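Local coordinates for protein glutathione S-transferase (Sphingobium chungbukense, PDB 6M1T) that binds glutathione and, as a beta-class glutathione S-transferase, probably transfers it to electrophilic compounds in detoxification, at residues L44-N47 and P53-T56; E65-L70 and D155-V160; L98-S103 and E144-S149. All blocks are in the same frame, centred on the assembly; numbering follows the deposited sequence. Where two conformers were deposited one is given.

Interaction 1 of 3, residues L44-N47 and P53-T56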
loop_
_atom_site.group_PDB
_atom_site.type_symbol
_atom_site.label_atom_id
_atom_site.label_comp_id
_atom_site.label_asym_id
_atom_site.label_seq_id
_atom_site.Cartn_x
_atom_site.Cartn_y
_atom_site.Cartn_z
ATOM N N LEU A 44 -8.998 15.382 13.152
ATOM C CA LEU A 44 -8.174 15.912 12.016
ATOM C C LEU A 44 -6.877 16.519 12.540
ATOM O O LEU A 44 -5.949 16.631 11.740
ATOM C CB LEU A 44 -8.939 16.952 11.185
ATOM C CG LEU A 44 -10.238 16.482 10.531
ATOM C CD1 LEU A 44 -10.837 17.563 9.649
ATOM C CD2 LEU A 44 -10.031 15.195 9.733
ATOM N N THR A 45 -6.816 16.877 13.827
ATOM C CA THR A 45 -5.576 17.286 14.532
ATOM C C THR A 45 -4.577 16.135 14.617
ATOM O O THR A 45 -3.392 16.427 14.680
ATOM C CB THR A 45 -5.856 17.748 15.970
ATOM O OG1 THR A 45 -6.791 18.811 15.798
ATOM C CG2 THR A 45 -4.603 18.178 16.698
ATOM N N VAL A 46 -5.050 14.881 14.643
ATOM C CA VAL A 46 -4.211 13.668 14.834
ATOM C C VAL A 46 -3.882 13.111 13.456
ATOM O O VAL A 46 -2.697 12.862 13.186
ATOM C CB VAL A 46 -4.955 12.660 15.733
ATOM C CG1 VAL A 46 -4.177 11.362 15.921
ATOM C CG2 VAL A 46 -5.305 13.279 17.083
ATOM N N ASN A 47 -4.914 12.928 12.619
ATOM C CA ASN A 47 -4.783 12.454 11.220
ATOM C C ASN A 47 -5.565 13.386 10.309
ATOM O O ASN A 47 -6.778 13.308 10.238
ATOM C CB ASN A 47 -5.251 11.010 11.019
ATOM C CG ASN A 47 -4.918 10.526 9.629
ATOM O OD1 ASN A 47 -4.197 11.209 8.885
ATOM N ND2 ASN A 47 -5.439 9.375 9.254
ATOM N N PRO A 53 -6.575 3.389 10.805
ATOM C CA PRO A 53 -5.986 3.718 12.113
ATOM C C PRO A 53 -5.042 4.925 12.101
ATOM O O PRO A 53 -4.478 5.224 11.058
ATOM C CB PRO A 53 -5.123 2.488 12.454
ATOM C CG PRO A 53 -4.738 1.947 11.077
ATOM C CD PRO A 53 -5.909 2.238 10.159
ATOM N N ALA A 54 -4.787 5.465 13.278
ATOM C CA ALA A 54 -3.638 6.355 13.546
ATOM C C ALA A 54 -3.046 5.908 14.880
ATOM O O ALA A 54 -3.819 5.475 15.766
ATOM C CB ALA A 54 -4.062 7.787 13.583
ATOM N N LEU A 55 -1.727 5.903 14.971
ATOM C CA LEU A 55 -1.002 5.482 16.180
ATOM C C LEU A 55 -0.158 6.633 16.708
ATOM O O LEU A 55 0.752 7.037 15.972
ATOM C CB LEU A 55 -0.112 4.297 15.852
ATOM C CG LEU A 55 0.651 3.786 17.071
ATOM C CD1 LEU A 55 -0.306 3.128 18.064
ATOM C CD2 LEU A 55 1.688 2.773 16.644
ATOM N N THR A 56 -0.495 7.164 17.875
ATOM C CA THR A 56 0.282 8.231 18.550
ATOM C C THR A 56 1.275 7.563 19.485
ATOM O O THR A 56 0.861 6.803 20.385
ATOM C CB THR A 56 -0.586 9.242 19.292
ATOM O OG1 THR A 56 -1.522 9.760 18.358
ATOM C CG2 THR A 56 0.220 10.398 19.862
#
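V46 reaches the strand 54-56 with one methyl: CG1 lies 4.3 Å from the CB of A54 and 3.9 Å from the OG1 of T56, so a single branch bridges two residues that point to the same side of the strand. That branch is extended opposite the backbone N (chi1 177°), which carries it across to the strand. The side chains of V46 and T56 cross at about a right angle. T56 turns OG1 beside its own backbone N (chi1 -55°), and this hydroxyl is hydrogen-bonded to the OG1 of T62 on the neighbouring strand 62-64; toward V46 it offers only van der Waals contact.

The contact belongs to the thioredoxin-like N-terminal domain of the GST fold, where the loop after strand 36-37 packs beside strand 54-56 of the mixed sheet. The cis peptide bond before P53, a hallmark of this fold, lies at the glutathione pocket, and P53 touches the bound peptide.

N47 adds its CB, 4.3 Å from the CB of A54. Its amide works within the connecting loop instead: ND2 is hydrogen-bonded to the backbone O of K51, a glutathione-binding residue, and OD1 weakly to the OG of S49. F4 and T62 pack against V46 from the two strands that flank 54-56.

Interaction 2 of 3, residues E65-L70 and D155-V160. With GSH (glutathione), chain C.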
loop_
_atom_site.group_PDB
_atom_site.type_symbol
_atom_site.label_atom_id
_atom_site.label_comp_id
_atom_site.label_asym_id
_atom_site.label_seq_id
_atom_site.Cartn_x
_atom_site.Cartn_y
_atom_site.Cartn_z
ATOM N N GLU A 65 -1.268 4.864 8.179
ATOM C CA GLU A 65 -1.146 3.767 7.187
ATOM C C GLU A 65 -0.848 2.460 7.918
ATOM O O GLU A 65 0.239 2.319 8.538
ATOM C CB GLU A 65 -0.076 4.054 6.121
ATOM C CG GLU A 65 -0.284 5.353 5.352
ATOM C CD GLU A 65 -1.478 5.370 4.429
ATOM O OE1 GLU A 65 -2.027 6.480 4.229
ATOM O OE2 GLU A 65 -1.848 4.278 3.877
ATOM N N ASN A 66 -1.749 1.505 7.752
ATOM C CA ASN A 66 -1.667 0.148 8.355
ATOM C C ASN A 66 -0.292 -0.464 8.134
ATOM O O ASN A 66 0.317 -0.954 9.088
ATOM C CB ASN A 66 -2.821 -0.729 7.878
ATOM C CG ASN A 66 -3.811 -0.940 9.000
ATOM O OD1 ASN A 66 -3.405 -1.014 10.157
ATOM N ND2 ASN A 66 -5.076 -0.987 8.685
ATOM N N PRO A 67 0.226 -0.498 6.892
ATOM C CA PRO A 67 1.524 -1.134 6.658
ATOM C C PRO A 67 2.661 -0.598 7.543
ATOM O O PRO A 67 3.468 -1.413 8.101
ATOM C CB PRO A 67 1.741 -0.862 5.160
ATOM C CG PRO A 67 0.361 -0.827 4.582
ATOM C CD PRO A 67 -0.450 -0.088 5.638
ATOM N N ALA A 68 2.741 0.727 7.734
ATOM C CA ALA A 68 3.756 1.357 8.604
ATOM C C ALA A 68 3.457 1.070 10.083
ATOM O O ALA A 68 4.378 0.749 10.832
ATOM C CB ALA A 68 3.810 2.835 8.324
ATOM N N ILE A 69 2.197 1.194 10.497
ATOM C CA ILE A 69 1.772 1.016 11.908
ATOM C C ILE A 69 2.057 -0.413 12.319
ATOM O O ILE A 69 2.620 -0.595 13.378
ATOM C CB ILE A 69 0.291 1.410 12.093
ATOM C CG1 ILE A 69 0.161 2.922 11.911
ATOM C CG2 ILE A 69 -0.229 0.948 13.449
ATOM C CD1 ILE A 69 -1.246 3.452 11.801
ATOM N N LEU A 70 1.657 -1.358 11.492
ATOM C CA LEU A 70 1.758 -2.796 11.790
ATOM C C LEU A 70 3.233 -3.180 11.911
ATOM O O LEU A 70 3.598 -3.875 12.890
ATOM C CB LEU A 70 1.026 -3.577 10.706
ATOM C CG LEU A 70 -0.517 -3.550 10.811
ATOM C CD1 LEU A 70 -1.113 -4.162 9.562
ATOM C CD2 LEU A 70 -0.993 -4.268 12.068
ATOM N N ASP A 155 -0.988 -11.762 8.411
ATOM C CA ASP A 155 -2.156 -12.633 8.735
ATOM C C ASP A 155 -3.189 -11.777 9.503
ATOM O O ASP A 155 -4.387 -11.913 9.300
ATOM C CB ASP A 155 -1.756 -13.836 9.608
ATOM C CG ASP A 155 -0.749 -14.780 8.951
ATOM O OD1 ASP A 155 -1.089 -15.357 7.931
ATOM O OD2 ASP A 155 0.369 -14.872 9.435
ATOM N N ILE A 156 -2.735 -10.971 10.447
ATOM C CA ILE A 156 -3.679 -10.140 11.246
ATOM C C ILE A 156 -4.472 -9.241 10.283
ATOM O O ILE A 156 -5.674 -9.143 10.373
ATOM C CB ILE A 156 -2.944 -9.326 12.310
ATOM C CG1 ILE A 156 -2.285 -10.214 13.386
ATOM C CG2 ILE A 156 -3.978 -8.359 12.906
ATOM C CD1 ILE A 156 -1.396 -9.425 14.354
ATOM N N TYR A 157 -3.785 -8.583 9.377
ATOM C CA TYR A 157 -4.401 -7.613 8.434
ATOM C C TYR A 157 -5.385 -8.322 7.493
ATOM O O TYR A 157 -6.541 -7.886 7.364
ATOM C CB TYR A 157 -3.260 -6.960 7.693
ATOM C CG TYR A 157 -3.563 -5.680 6.963
ATOM C CD1 TYR A 157 -4.628 -4.852 7.286
ATOM C CD2 TYR A 157 -2.654 -5.253 6.013
ATOM C CE1 TYR A 157 -4.829 -3.655 6.599
ATOM C CE2 TYR A 157 -2.816 -4.054 5.349
ATOM C CZ TYR A 157 -3.895 -3.247 5.649
ATOM O OH TYR A 157 -4.046 -2.088 4.925
ATOM N N LEU A 158 -4.979 -9.476 6.927
ATOM C CA LEU A 158 -5.851 -10.259 6.024
ATOM C C LEU A 158 -7.069 -10.708 6.814
ATOM O O LEU A 158 -8.186 -10.537 6.304
ATOM C CB LEU A 158 -5.114 -11.460 5.427
ATOM C CG LEU A 158 -5.952 -12.394 4.555
ATOM C CD1 LEU A 158 -6.642 -11.632 3.410
ATOM C CD2 LEU A 158 -5.073 -13.532 4.025
ATOM N N PHE A 159 -6.841 -11.280 8.010
ATOM C CA PHE A 159 -7.945 -11.784 8.874
ATOM C C PHE A 159 -9.013 -10.707 9.052
ATOM O O PHE A 159 -10.182 -10.964 8.872
ATOM C CB PHE A 159 -7.403 -12.162 10.244
ATOM C CG PHE A 159 -8.460 -12.520 11.238
ATOM C CD1 PHE A 159 -9.018 -13.786 11.211
ATOM C CD2 PHE A 159 -8.804 -11.646 12.266
ATOM C CE1 PHE A 159 -9.943 -14.178 12.166
ATOM C CE2 PHE A 159 -9.731 -12.040 13.221
ATOM C CZ PHE A 159 -10.319 -13.289 13.150
ATOM N N VAL A 160 -8.593 -9.465 9.339
ATOM C CA VAL A 160 -9.559 -8.357 9.567
ATOM C C VAL A 160 -10.420 -8.138 8.319
ATOM O O VAL A 160 -11.648 -8.099 8.436
ATOM C CB VAL A 160 -8.880 -7.071 10.062
ATOM C CG1 VAL A 160 -9.847 -5.897 10.020
ATOM C CG2 VAL A 160 -8.313 -7.278 11.441
HETATM N N1 GSH C . -4.535 3.529 3.377
HETATM C CA1 GSH C . -5.052 3.627 4.754
HETATM C C1 GSH C . -4.362 2.587 5.648
HETATM O O11 GSH C . -3.908 1.590 5.071
HETATM O O12 GSH C . -4.318 2.835 6.901
HETATM C CB1 GSH C . -6.565 3.401 4.701
HETATM C CG1 GSH C . -7.300 3.785 5.957
HETATM C CD1 GSH C . -8.807 3.721 5.713
HETATM O OE1 GSH C . -9.309 3.782 4.583
HETATM N N2 GSH C . -9.556 3.654 6.805
HETATM C CA2 GSH C . -11.004 3.661 6.839
HETATM C C2 GSH C . -11.553 5.014 7.259
HETATM O O2 GSH C . -11.091 5.583 8.249
HETATM C CB2 GSH C . -11.551 2.563 7.750
HETATM S SG2 GSH C . -11.352 0.885 7.075
HETATM N N3 GSH C . -12.465 5.546 6.466
HETATM C CA3 GSH C . -13.105 6.806 6.753
HETATM C C3 GSH C . -12.999 7.801 5.594
HETATM O O31 GSH C . -12.225 7.521 4.657
HETATM O O32 GSH C . -13.678 8.847 5.677
#
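Helices 66-70 and 155-160 run at 136° to each other, their axes 11.7 Å apart at closest approach, and N66 and Y157 have the nearest CA atoms. The wide spacing is bridged largely by Y157, whose first torsion (chi1 -163°) sends the ring out from its own helix and across to the start of helix 66-70. L70 covers one face of that ring: its CD1 makes a CH-pi contact 4.2 Å from the ring centroid of Y157, shifted toward the rim. N66 comes obliquely, its amide plane turned 61° from the ring, with N66 ND2 3.4 Å from the CE1 of Y157 and N66 CB 3.5 Å from the OH of Y157. The same ND2 is hydrogen-bonded to the backbone O of C10, which helps to fix the amide's rotation. An alanine in place of Y157 would probably open a gap beside L70 CD1 and N66, with neither the CH-pi contact nor the ring beside the amide remaining.

E65, at the N-cap position, bends at chi2 and brings its OE2 2.8 Å from the amino N1 of glutathione, to which it is hydrogen-bonded. The backbone N of N66 donates to the glutathione carboxylate, 3.0 Å to O12 and more weakly to O11, and the helix N-terminus probably adds a favourable dipole. Holding the gamma-glutamyl end at the start of this helix is characteristic of the GST glutathione site, here backed by a helix of the C-terminal domain.

Interaction 3 of 3, residues L98-S103 and E144-S149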
loop_
_atom_site.group_PDB
_atom_site.type_symbol
_atom_site.label_atom_id
_atom_site.label_comp_id
_atom_site.label_asym_id
_atom_site.label_seq_id
_atom_site.Cartn_x
_atom_site.Cartn_y
_atom_site.Cartn_z
ATOM N N LEU A 98 1.671 -6.643 2.799
ATOM C CA LEU A 98 0.932 -5.515 3.446
ATOM C C LEU A 98 0.501 -4.507 2.370
ATOM O O LEU A 98 -0.643 -3.972 2.498
ATOM C CB LEU A 98 1.782 -4.870 4.539
ATOM C CG LEU A 98 2.183 -5.799 5.707
ATOM C CD1 LEU A 98 3.088 -5.052 6.649
ATOM C CD2 LEU A 98 0.937 -6.351 6.424
ATOM N N SER A 99 1.353 -4.241 1.367
ATOM C CA SER A 99 1.051 -3.271 0.267
ATOM C C SER A 99 -0.091 -3.842 -0.578
ATOM O O SER A 99 -1.019 -3.085 -0.929
ATOM C CB SER A 99 2.291 -2.832 -0.577
ATOM O OG SER A 99 1.562 -2.307 -1.697
ATOM N N PHE A 100 -0.109 -5.152 -0.848
ATOM C CA PHE A 100 -1.202 -5.764 -1.618
ATOM C C PHE A 100 -2.532 -5.637 -0.847
ATOM O O PHE A 100 -3.596 -5.309 -1.447
ATOM C CB PHE A 100 -0.923 -7.239 -1.911
ATOM C CG PHE A 100 -2.109 -7.920 -2.491
ATOM C CD1 PHE A 100 -2.374 -7.871 -3.848
ATOM C CD2 PHE A 100 -2.945 -8.657 -1.671
ATOM C CE1 PHE A 100 -3.476 -8.530 -4.386
ATOM C CE2 PHE A 100 -4.055 -9.295 -2.201
ATOM C CZ PHE A 100 -4.313 -9.252 -3.558
ATOM N N LEU A 101 -2.512 -5.912 0.460
ATOM C CA LEU A 101 -3.755 -5.855 1.260
ATOM C C LEU A 101 -4.311 -4.406 1.293
ATOM O O LEU A 101 -5.501 -4.260 1.109
ATOM C CB LEU A 101 -3.443 -6.376 2.659
ATOM C CG LEU A 101 -3.157 -7.883 2.712
ATOM C CD1 LEU A 101 -2.751 -8.295 4.120
ATOM C CD2 LEU A 101 -4.353 -8.649 2.258
ATOM N N GLY A 102 -3.459 -3.422 1.521
ATOM C CA GLY A 102 -3.847 -1.994 1.637
ATOM C C GLY A 102 -4.229 -1.363 0.302
ATOM O O GLY A 102 -5.202 -0.594 0.262
ATOM N N SER A 103 -3.517 -1.711 -0.760
ATOM C CA SER A 103 -3.596 -1.046 -2.081
ATOM C C SER A 103 -4.561 -1.804 -3.001
ATOM O O SER A 103 -5.186 -1.169 -3.834
ATOM C CB SER A 103 -2.160 -0.870 -2.630
ATOM O OG SER A 103 -1.807 0.184 -1.715
ATOM N N GLU A 144 0.087 -22.422 5.786
ATOM C CA GLU A 144 -0.725 -22.085 6.989
ATOM C C GLU A 144 -0.812 -20.554 7.106
ATOM O O GLU A 144 -1.914 -20.049 7.364
ATOM C CB GLU A 144 -0.146 -22.729 8.254
ATOM C CG GLU A 144 -1.232 -23.180 9.224
ATOM C CD GLU A 144 -0.748 -23.749 10.546
ATOM O OE1 GLU A 144 -1.335 -24.760 11.003
ATOM O OE2 GLU A 144 0.206 -23.175 11.123
ATOM N N HIS A 145 0.319 -19.873 6.894
ATOM C CA HIS A 145 0.522 -18.416 7.102
ATOM C C HIS A 145 0.618 -17.688 5.753
ATOM O O HIS A 145 1.210 -18.232 4.786
ATOM C CB HIS A 145 1.783 -18.195 7.942
ATOM C CG HIS A 145 1.885 -19.099 9.123
ATOM N ND1 HIS A 145 1.185 -18.871 10.295
ATOM C CD2 HIS A 145 2.612 -20.219 9.328
ATOM C CE1 HIS A 145 1.479 -19.812 11.169
ATOM N NE2 HIS A 145 2.350 -20.650 10.600
ATOM N N TYR A 146 0.112 -16.456 5.708
ATOM C CA TYR A 146 0.026 -15.639 4.475
ATOM C C TYR A 146 1.428 -15.177 4.040
ATOM O O TYR A 146 1.649 -15.105 2.833
ATOM C CB TYR A 146 -0.971 -14.497 4.718
ATOM C CG TYR A 146 -1.273 -13.666 3.502
ATOM C CD1 TYR A 146 -1.657 -14.254 2.300
ATOM C CD2 TYR A 146 -1.219 -12.289 3.573
ATOM C CE1 TYR A 146 -1.883 -13.490 1.164
ATOM C CE2 TYR A 146 -1.492 -11.510 2.464
ATOM C CZ TYR A 146 -1.819 -12.105 1.257
ATOM O OH TYR A 146 -2.091 -11.303 0.188
ATOM N N ALA A 147 2.339 -14.864 4.973
ATOM C CA ALA A 147 3.728 -14.396 4.703
ATOM C C ALA A 147 4.764 -15.203 5.516
ATOM O O ALA A 147 4.715 -15.197 6.787
ATOM C CB ALA A 147 3.849 -12.913 4.999
ATOM N N GLY A 148 5.695 -15.863 4.816
ATOM C CA GLY A 148 6.822 -16.582 5.435
ATOM C C GLY A 148 6.361 -17.736 6.313
ATOM O O GLY A 148 5.313 -18.363 6.014
ATOM N N SER A 149 7.103 -17.983 7.391
ATOM C CA SER A 149 7.083 -19.250 8.163
ATOM C C SER A 149 6.048 -19.215 9.301
ATOM O O SER A 149 5.558 -20.297 9.674
ATOM C CB SER A 149 8.466 -19.544 8.675
ATOM O OG SER A 149 8.670 -20.940 8.765
#
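Y146 lies alongside L101, the two side chains running past each other in opposite directions, with the CE2 of Y146 3.8 Å from the CD1 of L101. The contact joins helix 89-108 to the loop before helix 153-162 inside the all-helical C-terminal domain of the GST fold. A chi1 of -174° swings the ring of Y146 away from its backbone N and toward the helix. L101 approaches that ring obliquely and brings CG and both methyls near the same ring atom: besides CD1, L101 CG is 4.0 Å and L101 CD2 4.1 Å from the CE2 of Y146. The hydroxyl of Y146 also meets F100, whose side chain crosses that of Y146 at about a right angle.

The loop is tied down by the backbone N of Y146, hydrogen-bonded to the OD1 of D155, while L136 and E139 of helix 119-139 and L158 of helix 153-162 also pack on the tyrosine. F100 packs in addition on E65 of the second subunit. The OH of Y146 is buried without a hydrogen-bonding partner in the model; oblique to the phenyl ring, Y146 OH rests 3.3 Å from F100 CD2 and Y146 OH 3.7 Å from F100 CE2.

Interaction 1 lies wholly in the thioredoxin-like N-terminal domain and closes first along the chain. Interaction 2 then spans the two domains, pairing helix 66-75 with helix 153-162, and interaction 3, within the helical C-terminal domain, falls in the sequence between its two segments. Interactions 1 and 2 have centres about 16 Å apart and meet where P53 and A54 pack on N66 and I69, beside the glutathione pocket. The centres of 2 and 3 are about 9 Å apart, and Y157 joins them by packing against L101 and G102; both also touch the second subunit. Interactions 1 and 3, about 24 Å apart between centres, do not touch. Packing thus runs from the sheet through the glutathione site to the C-terminal helices.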